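Local coordinates for uncharacterized protein (PDB 4JZA) that probably removes the 3-phosphate from phosphatidylinositol 3-phosphate, acting as a Legionella phosphoinositide phosphatase on host lipids, at residues 46-49 / 50-53; 133-136 / 137-140; 169-172 / 173-176. One frame throughout, in Å; residues are numbered along the deposited sequence.

Contact 1 (46-49 / 50-53); sequences ARRV and DSLH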
ATOM      1  N   ALA A  46       5.217  -3.949 -17.963  1.00 43.13           N
ATOM      2  CA  ALA A  46       4.024  -3.316 -18.480  1.00 42.76           C
ATOM      3  C   ALA A  46       2.879  -3.320 -17.453  1.00 44.00           C
ATOM      4  O   ALA A  46       2.088  -2.392 -17.402  1.00 46.17           O
ATOM      5  CB  ALA A  46       3.581  -4.034 -19.747  1.00 42.25           C
ATOM      6  N   ARG A  47       2.758  -4.374 -16.650  1.00 46.64           N
ATOM      7  CA  ARG A  47       1.639  -4.431 -15.706  1.00 45.12           C
ATOM      8  C   ARG A  47       1.821  -3.356 -14.691  1.00 40.48           C
ATOM      9  O   ARG A  47       0.848  -2.698 -14.351  1.00 42.20           O
ATOM     10  CB  ARG A  47       1.427  -5.796 -15.011  1.00 43.38           C
ATOM     11  CG  ARG A  47       0.971  -6.915 -15.918  1.00 43.78           C
ATOM     12  CD  ARG A  47       0.821  -8.242 -15.153  1.00 46.25           C
ATOM     13  NE  ARG A  47      -0.598  -8.351 -14.871  1.00 54.00           N
ATOM     14  CZ  ARG A  47      -1.161  -8.623 -13.693  1.00 54.12           C
ATOM     15  NH1 ARG A  47      -0.472  -8.937 -12.592  1.00 52.00           N
ATOM     16  NH2 ARG A  47      -2.469  -8.612 -13.626  1.00 56.59           N
ATOM     17  N   ARG A  48       3.053  -3.145 -14.245  1.00 38.43           N
ATOM     18  CA  ARG A  48       3.302  -2.169 -13.170  1.00 38.74           C
ATOM     19  C   ARG A  48       3.146  -0.756 -13.677  1.00 37.71           C
ATOM     20  O   ARG A  48       2.547   0.071 -13.007  1.00 38.47           O
ATOM     21  CB  ARG A  48       4.690  -2.325 -12.566  1.00 38.74           C
ATOM     22  CG  ARG A  48       4.827  -1.743 -11.176  1.00 37.64           C
ATOM     23  CD  ARG A  48       4.639  -2.802 -10.120  1.00 39.62           C
ATOM     24  NE  ARG A  48       4.392  -2.208  -8.839  1.00 38.40           N
ATOM     25  CZ  ARG A  48       3.232  -1.710  -8.471  1.00 41.06           C
ATOM     26  NH1 ARG A  48       2.204  -1.788  -9.282  1.00 44.35           N
ATOM     27  NH2 ARG A  48       3.089  -1.137  -7.282  1.00 42.22           N
ATOM     28  N   VAL A  49       3.684  -0.483 -14.852  1.00 36.44           N
ATOM     29  CA  VAL A  49       3.457   0.802 -15.461  1.00 37.51           C
ATOM     30  C   VAL A  49       1.961   1.072 -15.556  1.00 39.57           C
ATOM     31  O   VAL A  49       1.483   2.114 -15.098  1.00 39.31           O
ATOM     32  CB  VAL A  49       4.097   0.924 -16.862  1.00 37.54           C
ATOM     33  CG1 VAL A  49       3.641   2.198 -17.551  1.00 37.67           C
ATOM     34  CG2 VAL A  49       5.609   0.964 -16.763  1.00 35.97           C
ATOM     35  N   ASP A  50       1.230   0.128 -16.132  1.00 42.64           N
ATOM     36  CA  ASP A  50      -0.191   0.310 -16.395  1.00 45.79           C
ATOM     37  C   ASP A  50      -0.941   0.521 -15.101  1.00 41.72           C
ATOM     38  O   ASP A  50      -1.764   1.404 -14.986  1.00 48.53           O
ATOM     39  CB  ASP A  50      -0.729  -0.892 -17.195  1.00 51.35           C
ATOM     40  CG  ASP A  50      -2.249  -0.825 -17.479  1.00 55.89           C
ATOM     41  OD1 ASP A  50      -2.756   0.077 -18.185  1.00 66.41           O
ATOM     42  OD2 ASP A  50      -2.949  -1.727 -17.020  1.00 58.29           O
ATOM     43  N   SER A  51      -0.625  -0.242 -14.090  1.00 40.71           N
ATOM     44  CA  SER A  51      -1.364  -0.112 -12.829  1.00 39.92           C
ATOM     45  C   SER A  51      -1.157   1.238 -12.153  1.00 37.97           C
ATOM     46  O   SER A  51      -2.073   1.753 -11.533  1.00 40.25           O
ATOM     47  CB  SER A  51      -0.976  -1.236 -11.861  1.00 39.01           C
ATOM     48  OG  SER A  51      -1.886  -1.320 -10.797  1.00 38.49           O
ATOM     49  N   LEU A  52       0.055   1.774 -12.233  1.00 35.84           N
ATOM     50  CA  LEU A  52       0.364   3.045 -11.603  1.00 36.21           C
ATOM     51  C   LEU A  52      -0.243   4.211 -12.374  1.00 36.55           C
ATOM     52  O   LEU A  52      -0.624   5.257 -11.795  1.00 36.69           O
ATOM     53  CB  LEU A  52       1.886   3.220 -11.440  1.00 35.42           C
ATOM     54  CG  LEU A  52       2.539   2.270 -10.441  1.00 36.47           C
ATOM     55  CD1 LEU A  52       4.026   2.494 -10.441  1.00 36.19           C
ATOM     56  CD2 LEU A  52       2.009   2.427  -9.026  1.00 37.18           C
ATOM     57  N   HIS A  53      -0.281   4.039 -13.684  1.00 36.31           N
ATOM     58  CA  HIS A  53      -0.973   4.958 -14.567  1.00 37.69           C
ATOM     59  C   HIS A  53      -2.411   4.976 -14.083  1.00 38.15           C
ATOM     60  O   HIS A  53      -2.878   6.021 -13.636  1.00 34.79           O
ATOM     61  CB  HIS A  53      -0.801   4.491 -16.029  1.00 40.03           C
ATOM     62  CG  HIS A  53      -1.537   5.291 -17.021  1.00 41.06           C
ATOM     63  ND1 HIS A  53      -2.807   4.972 -17.427  1.00 48.12           N
ATOM     64  CD2 HIS A  53      -1.204   6.418 -17.678  1.00 45.67           C
ATOM     65  CE1 HIS A  53      -3.227   5.863 -18.308  1.00 48.97           C
ATOM     66  NE2 HIS A  53      -2.254   6.733 -18.506  1.00 47.11           N
TER

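Contact 2 (133-136 / 137-140); sequences EQYA and LMGE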
ATOM      1  N   GLU A 133      -3.412   3.415  -5.714  1.00 36.77           N
ATOM      2  CA  GLU A 133      -3.429   2.156  -6.439  1.00 39.19           C
ATOM      3  C   GLU A 133      -4.209   1.072  -5.681  1.00 38.58           C
ATOM      4  O   GLU A 133      -4.920   0.288  -6.274  1.00 39.98           O
ATOM      5  CB  GLU A 133      -2.014   1.665  -6.678  1.00 43.21           C
ATOM      6  CG  GLU A 133      -1.967   0.504  -7.660  1.00 46.64           C
ATOM      7  CD  GLU A 133      -0.671  -0.295  -7.623  1.00 47.79           C
ATOM      8  OE1 GLU A 133      -0.471  -0.985  -8.630  1.00 46.43           O
ATOM      9  OE2 GLU A 133       0.121  -0.252  -6.636  1.00 44.88           O
ATOM     10  N   GLN A 134      -4.056   1.027  -4.366  1.00 35.99           N
ATOM     11  CA  GLN A 134      -4.719   0.036  -3.555  1.00 34.38           C
ATOM     12  C   GLN A 134      -6.222   0.147  -3.633  1.00 32.93           C
ATOM     13  O   GLN A 134      -6.892  -0.836  -3.837  1.00 32.10           O
ATOM     14  CB  GLN A 134      -4.294   0.244  -2.103  1.00 38.18           C
ATOM     15  CG  GLN A 134      -2.826  -0.053  -1.778  1.00 38.89           C
ATOM     16  CD  GLN A 134      -2.525   0.309  -0.352  1.00 43.62           C
ATOM     17  OE1 GLN A 134      -3.392   0.494   0.381  1.00 54.27           O
ATOM     18  NE2 GLN A 134      -1.367   0.316   0.052  1.00 46.30           N
ATOM     19  N   TYR A 135      -6.742   1.363  -3.447  1.00 35.24           N
ATOM     20  CA  TYR A 135      -8.177   1.640  -3.576  1.00 35.63           C
ATOM     21  C   TYR A 135      -8.623   1.420  -5.036  1.00 36.72           C
ATOM     22  O   TYR A 135      -9.704   0.861  -5.247  1.00 35.99           O
ATOM     23  CB  TYR A 135      -8.564   3.032  -3.080  1.00 35.26           C
ATOM     24  CG  TYR A 135      -8.680   3.114  -1.597  1.00 35.34           C
ATOM     25  CD1 TYR A 135      -7.595   3.426  -0.827  1.00 36.82           C
ATOM     26  CD2 TYR A 135      -9.890   2.925  -0.960  1.00 36.29           C
ATOM     27  CE1 TYR A 135      -7.686   3.496   0.545  1.00 36.92           C
ATOM     28  CE2 TYR A 135      -9.999   2.994   0.412  1.00 34.61           C
ATOM     29  CZ  TYR A 135      -8.879   3.269   1.143  1.00 36.65           C
ATOM     30  OH  TYR A 135      -8.933   3.332   2.491  1.00 41.22           O
ATOM     31  N   ALA A 136      -7.819   1.769  -6.034  1.00 33.57           N
ATOM     32  CA  ALA A 136      -8.232   1.402  -7.415  1.00 37.28           C
ATOM     33  C   ALA A 136      -8.435  -0.092  -7.577  1.00 38.52           C
ATOM     34  O   ALA A 136      -9.371  -0.526  -8.276  1.00 34.43           O
ATOM     35  CB  ALA A 136      -7.230   1.851  -8.497  1.00 37.47           C
ATOM     36  N   LEU A 137      -7.542  -0.867  -6.939  1.00 39.09           N
ATOM     37  CA  LEU A 137      -7.615  -2.326  -6.995  1.00 39.12           C
ATOM     38  C   LEU A 137      -8.808  -2.910  -6.205  1.00 42.11           C
ATOM     39  O   LEU A 137      -9.417  -3.887  -6.663  1.00 42.66           O
ATOM     40  CB  LEU A 137      -6.316  -2.960  -6.503  1.00 38.38           C
ATOM     41  CG  LEU A 137      -5.100  -2.729  -7.385  1.00 39.03           C
ATOM     42  CD1 LEU A 137      -3.847  -3.157  -6.621  1.00 41.12           C
ATOM     43  CD2 LEU A 137      -5.191  -3.441  -8.740  1.00 39.22           C
HETATM   44  N   MSE A 138      -9.108  -2.345  -5.030  1.00 40.55           N
HETATM   45  CA  MSE A 138     -10.255  -2.779  -4.260  1.00 41.58           C
HETATM   46  C   MSE A 138     -11.507  -2.648  -5.096  1.00 44.99           C
HETATM   47  O   MSE A 138     -12.315  -3.577  -5.218  1.00 42.82           O
HETATM   48  CB  MSE A 138     -10.346  -1.885  -3.053  1.00 42.58           C
HETATM   49  CG  MSE A 138     -11.313  -2.472  -2.073  1.00 45.04           C
HETATM   50 SE   MSE A 138     -11.379  -1.425  -0.436  0.92 50.92          SE
HETATM   51  CE  MSE A 138     -12.271   0.231  -1.055  1.00 44.17           C
ATOM     52  N   GLY A 139     -11.650  -1.490  -5.727  1.00 49.99           N
ATOM     53  CA  GLY A 139     -12.824  -1.170  -6.546  1.00 51.95           C
ATOM     54  C   GLY A 139     -13.023  -2.143  -7.692  1.00 53.06           C
ATOM     55  O   GLY A 139     -14.137  -2.484  -8.014  1.00 54.48           O
ATOM     56  N   GLU A 140     -11.927  -2.625  -8.251  1.00 52.52           N
ATOM     57  CA  GLU A 140     -11.932  -3.416  -9.451  1.00 54.35           C
ATOM     58  C   GLU A 140     -12.275  -4.865  -9.122  1.00 52.21           C
ATOM     59  O   GLU A 140     -12.784  -5.566  -9.968  1.00 51.61           O
ATOM     60  CB  GLU A 140     -10.537  -3.378 -10.081  1.00 63.29           C
ATOM     61  CG  GLU A 140     -10.475  -3.206 -11.596  1.00 79.71           C
ATOM     62  CD  GLU A 140      -9.022  -3.199 -12.144  1.00 98.61           C
ATOM     63  OE1 GLU A 140      -8.217  -4.104 -11.800  1.00 98.63           O
ATOM     64  OE2 GLU A 140      -8.657  -2.287 -12.930  1.00113.15           O
TER

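Contact 3 (169-172 / 173-176); sequences PYYD and QLLD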
ATOM      1  N   PRO A 169     -14.305 -10.431   1.717  1.00 36.48           N
ATOM      2  CA  PRO A 169     -13.823 -10.197   3.063  1.00 35.01           C
ATOM      3  C   PRO A 169     -14.750  -9.377   3.935  1.00 39.06           C
ATOM      4  O   PRO A 169     -14.466  -9.213   5.122  1.00 37.59           O
ATOM      5  CB  PRO A 169     -12.568  -9.418   2.815  1.00 34.08           C
ATOM      6  CG  PRO A 169     -12.870  -8.631   1.578  1.00 33.92           C
ATOM      7  CD  PRO A 169     -13.672  -9.524   0.742  1.00 34.96           C
ATOM      8  N   TYR A 170     -15.816  -8.818   3.354  1.00 43.72           N
ATOM      9  CA  TYR A 170     -16.785  -8.018   4.126  1.00 44.84           C
ATOM     10  C   TYR A 170     -17.648  -8.864   5.059  1.00 48.03           C
ATOM     11  O   TYR A 170     -17.803 -10.045   4.859  1.00 50.96           O
ATOM     12  CB  TYR A 170     -17.679  -7.188   3.211  1.00 45.22           C
ATOM     13  CG  TYR A 170     -18.282  -7.959   2.082  1.00 42.24           C
ATOM     14  CD1 TYR A 170     -19.377  -8.752   2.276  1.00 42.42           C
ATOM     15  CD2 TYR A 170     -17.763  -7.850   0.804  1.00 41.77           C
ATOM     16  CE1 TYR A 170     -19.943  -9.461   1.218  1.00 43.79           C
ATOM     17  CE2 TYR A 170     -18.299  -8.550  -0.247  1.00 41.05           C
ATOM     18  CZ  TYR A 170     -19.391  -9.356  -0.035  1.00 42.92           C
ATOM     19  OH  TYR A 170     -19.912 -10.047  -1.086  1.00 42.59           O
ATOM     20  N   TYR A 171     -18.184  -8.220   6.084  1.00 48.04           N
ATOM     21  CA  TYR A 171     -19.090  -8.809   7.042  1.00 44.57           C
ATOM     22  C   TYR A 171     -20.163  -7.751   7.351  1.00 47.69           C
ATOM     23  O   TYR A 171     -19.955  -6.548   7.112  1.00 47.01           O
ATOM     24  CB  TYR A 171     -18.326  -9.238   8.296  1.00 43.58           C
ATOM     25  CG  TYR A 171     -17.439  -8.189   8.894  1.00 45.12           C
ATOM     26  CD1 TYR A 171     -16.185  -7.962   8.376  1.00 43.22           C
ATOM     27  CD2 TYR A 171     -17.847  -7.398   9.987  1.00 45.61           C
ATOM     28  CE1 TYR A 171     -15.353  -6.998   8.909  1.00 42.33           C
ATOM     29  CE2 TYR A 171     -16.992  -6.413  10.518  1.00 43.29           C
ATOM     30  CZ  TYR A 171     -15.750  -6.236   9.962  1.00 41.89           C
ATOM     31  OH  TYR A 171     -14.858  -5.303  10.410  1.00 44.25           O
ATOM     32  N   ASP A 172     -21.310  -8.194   7.848  1.00 51.16           N
ATOM     33  CA  ASP A 172     -22.509  -7.332   7.947  1.00 53.47           C
ATOM     34  C   ASP A 172     -22.284  -5.999   8.688  1.00 51.94           C
ATOM     35  O   ASP A 172     -22.710  -4.929   8.211  1.00 49.26           O
ATOM     36  CB  ASP A 172     -23.647  -8.091   8.632  1.00 57.40           C
ATOM     37  CG  ASP A 172     -24.248  -9.183   7.750  1.00 61.48           C
ATOM     38  OD1 ASP A 172     -23.905  -9.288   6.545  1.00 61.88           O
ATOM     39  OD2 ASP A 172     -25.074  -9.955   8.296  1.00 64.56           O
ATOM     40  N   GLN A 173     -21.616  -6.058   9.841  1.00 46.85           N
ATOM     41  CA  GLN A 173     -21.325  -4.850  10.580  1.00 45.61           C
ATOM     42  C   GLN A 173     -20.666  -3.806   9.679  1.00 43.91           C
ATOM     43  O   GLN A 173     -21.092  -2.660   9.614  1.00 45.34           O
ATOM     44  CB  GLN A 173     -20.493  -5.125  11.835  1.00 46.24           C
ATOM     45  CG  GLN A 173     -20.317  -3.827  12.579  1.00 51.52           C
ATOM     46  CD  GLN A 173     -19.657  -3.894  13.951  1.00 57.07           C
ATOM     47  OE1 GLN A 173     -19.847  -3.057  14.716  1.00 56.07           O
ATOM     48  NE2 GLN A 173     -18.844  -4.772  14.209  1.00 54.21           N
ATOM     49  N   LEU A 174     -19.640  -4.207   8.955  1.00 45.68           N
ATOM     50  CA  LEU A 174     -18.908  -3.274   8.137  1.00 46.57           C
ATOM     51  C   LEU A 174     -19.794  -2.748   7.042  1.00 46.15           C
ATOM     52  O   LEU A 174     -19.721  -1.573   6.689  1.00 47.56           O
ATOM     53  CB  LEU A 174     -17.665  -3.915   7.510  1.00 50.92           C
ATOM     54  CG  LEU A 174     -16.826  -2.911   6.680  1.00 51.64           C
ATOM     55  CD1 LEU A 174     -15.853  -2.182   7.581  1.00 52.37           C
ATOM     56  CD2 LEU A 174     -16.070  -3.586   5.561  1.00 54.25           C
ATOM     57  N   LEU A 175     -20.613  -3.607   6.467  1.00 46.47           N
ATOM     58  CA  LEU A 175     -21.501  -3.137   5.387  1.00 47.11           C
ATOM     59  C   LEU A 175     -22.412  -2.047   5.899  1.00 47.92           C
ATOM     60  O   LEU A 175     -22.678  -1.081   5.168  1.00 45.57           O
ATOM     61  CB  LEU A 175     -22.338  -4.278   4.787  1.00 44.88           C
ATOM     62  CG  LEU A 175     -21.527  -5.392   4.144  1.00 44.72           C
ATOM     63  CD1 LEU A 175     -22.422  -6.403   3.480  1.00 43.64           C
ATOM     64  CD2 LEU A 175     -20.601  -4.792   3.110  1.00 45.05           C
ATOM     65  N   ASP A 176     -22.870  -2.197   7.151  1.00 48.40           N
ATOM     66  CA  ASP A 176     -23.754  -1.218   7.766  1.00 51.35           C
ATOM     67  C   ASP A 176     -23.046   0.089   7.995  1.00 51.30           C
ATOM     68  O   ASP A 176     -23.577   1.165   7.677  1.00 54.75           O
ATOM     69  CB  ASP A 176     -24.298  -1.727   9.103  1.00 55.92           C
ATOM     70  CG  ASP A 176     -25.271  -2.887   8.936  1.00 59.56           C
ATOM     71  OD1 ASP A 176     -25.928  -3.028   7.855  1.00 59.60           O
ATOM     72  OD2 ASP A 176     -25.345  -3.674   9.900  1.00 60.70           O
TER

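Contact 1 (46-49 / 50-53)
Asp50 N bonds to Ala46 O at 2.9 Å, and the same step of four residues repeats three times. Ser51 N reaches Arg47 O, Leu52 N reaches Arg48 O, and His53 N reaches Val49 O. Both segments are therefore one unbroken run of helix 41-62. The side chains meet mainly at Arg48. Its CG stands anti to the backbone N (chi1 -158°) and the chain bends at chi2 (96°), which swings the guanidinium forward along the helix, toward Leu52. Leu52 CG lies over one guanidinium face, 4.1 Å above the plane and displaced toward the rim. Leu52 CD2 is 4.1 Å from Arg48 NH2. Ser51 CB sits at the guanidinium edge, 4.1 Å from Arg48 NH1. The polar ends of Arg48 and Ser51 both go to Glu133 of helix 122-140, and Arg48 NE also bonds to Asp653 O. On other sides, Val49 packs on Phe105 of helix 95-116, and Asp50 forms salt bridges with Lys54 and Lys85. The arrangement is an alpha-helical turn in a helical bundle, with a buried arginine shielded by a leucine one turn on and paired with an acid of another helix.

Contact 2 (133-136 / 137-140)
Leu137 N, Met138 N and Gly139 N bond back four residues to Glu133 O, Gln134 O and Tyr135 O, while the last bond of helix 122-140, Glu140 N to Ala136 O, is weak at 3.3 Å with an N-H...O angle of 130°, just before the chain heads for strand 144-150.

The main side-chain contact is between Tyr135 and Met138, three residues apart. Met138 is present as selenomethionine. The two side chains lie side by side and point the same way. The Met138 methyl carbon CE does the touching, 3.6 Å from Tyr135 CD2 and 3.9 Å from Tyr135 CE2. The Met138 chain runs extended to the selenium and then turns at chi3 (70°), which sets CE beside the ring. Met138 SE itself is 5.3 Å from the centroid of the Tyr135 ring, in an oblique approach. Tyr135 OH is held at its far end by Gln317, and Leu321 and Val324 of helix 315-325 cover this pair. The Tyr135 ring also meets His342.

On another side, Leu137 CD1 comes within 4.2 Å of Glu133 CG. Leu137 also touches Pro614, which lies in a loop, and Gln134 packs on Arg341 and His342. The Glu133 carboxylate reaches beyond the apolar contact with Leu137 and forms a salt bridge with Arg341 through OE2, while OE1 turns to Ser51 and Arg48 of helix 41-62. Ala136 packs on Phe58 of helix 41-62. The arrangement is a Met-aromatic contact between residues three apart on a largely buried helix packed against helices 41-62 and 315-325.

Contact 3 (169-172 / 173-176)
Tyr171 and Leu174 cross at about a right angle. Leu174 CB lies over one face of the Tyr171 ring, 4.0 Å from its centroid and 14° off the normal, a CH-pi contact. Gln173 takes the ring edge instead, with its CB 3.9 Å from Tyr171 CD2. Its extended chain runs alongside the tyrosine, the amide plane 72° from the ring plane. The ring gets there because Tyr171 CG sits between the backbone N and the carbonyl carbon (chi1 51°). Tyr170 turns to a different side and crosses Leu175 obliquely. Leu175 CD2 touches Tyr170 CB at 3.8 Å, and Leu175 CD1 is 4.0 Å from Tyr170 CD1. Tyr171 is the N-cap of helix 172-183, and its O accepts a bond from Leu175 N at 3.1 Å. Asp172 O accepts one from Asp176 N at 2.9 Å. Tyr171 OH bonds to Pro346 O and Arg393. The pairing of Tyr170, just before the N-cap, with Leu175 is a hydrophobic staple. Apolar contacts thus tie the residues before the helix to its first turns. Exposed Asp172, at the first helical position, places negative charge near the N-terminus, which would probably suit the helix dipole; Asp176 follows one turn on.

How the contacts relate
Contact 2 is buried, contact 1 partly buried, and contact 3 at the surface. The first two meet through Glu133, which thereby ties helix 122-140 to helix 41-62. Contact 3 belongs to helix 172-183 and touches neither; its nearest atoms are about 7 Å from contact 2 and about 18 Å from contact 1. Contact 1 is mid-helix and mixes charge with apolar cover. Contact 2 is mainly apolar and runs to a helix end. Contact 3 starts a helix, with aromatic packing and exposed acids. The acids differ with place: Glu133 is buried and paired with basic residues, whereas Asp172 and Asp176 are exposed.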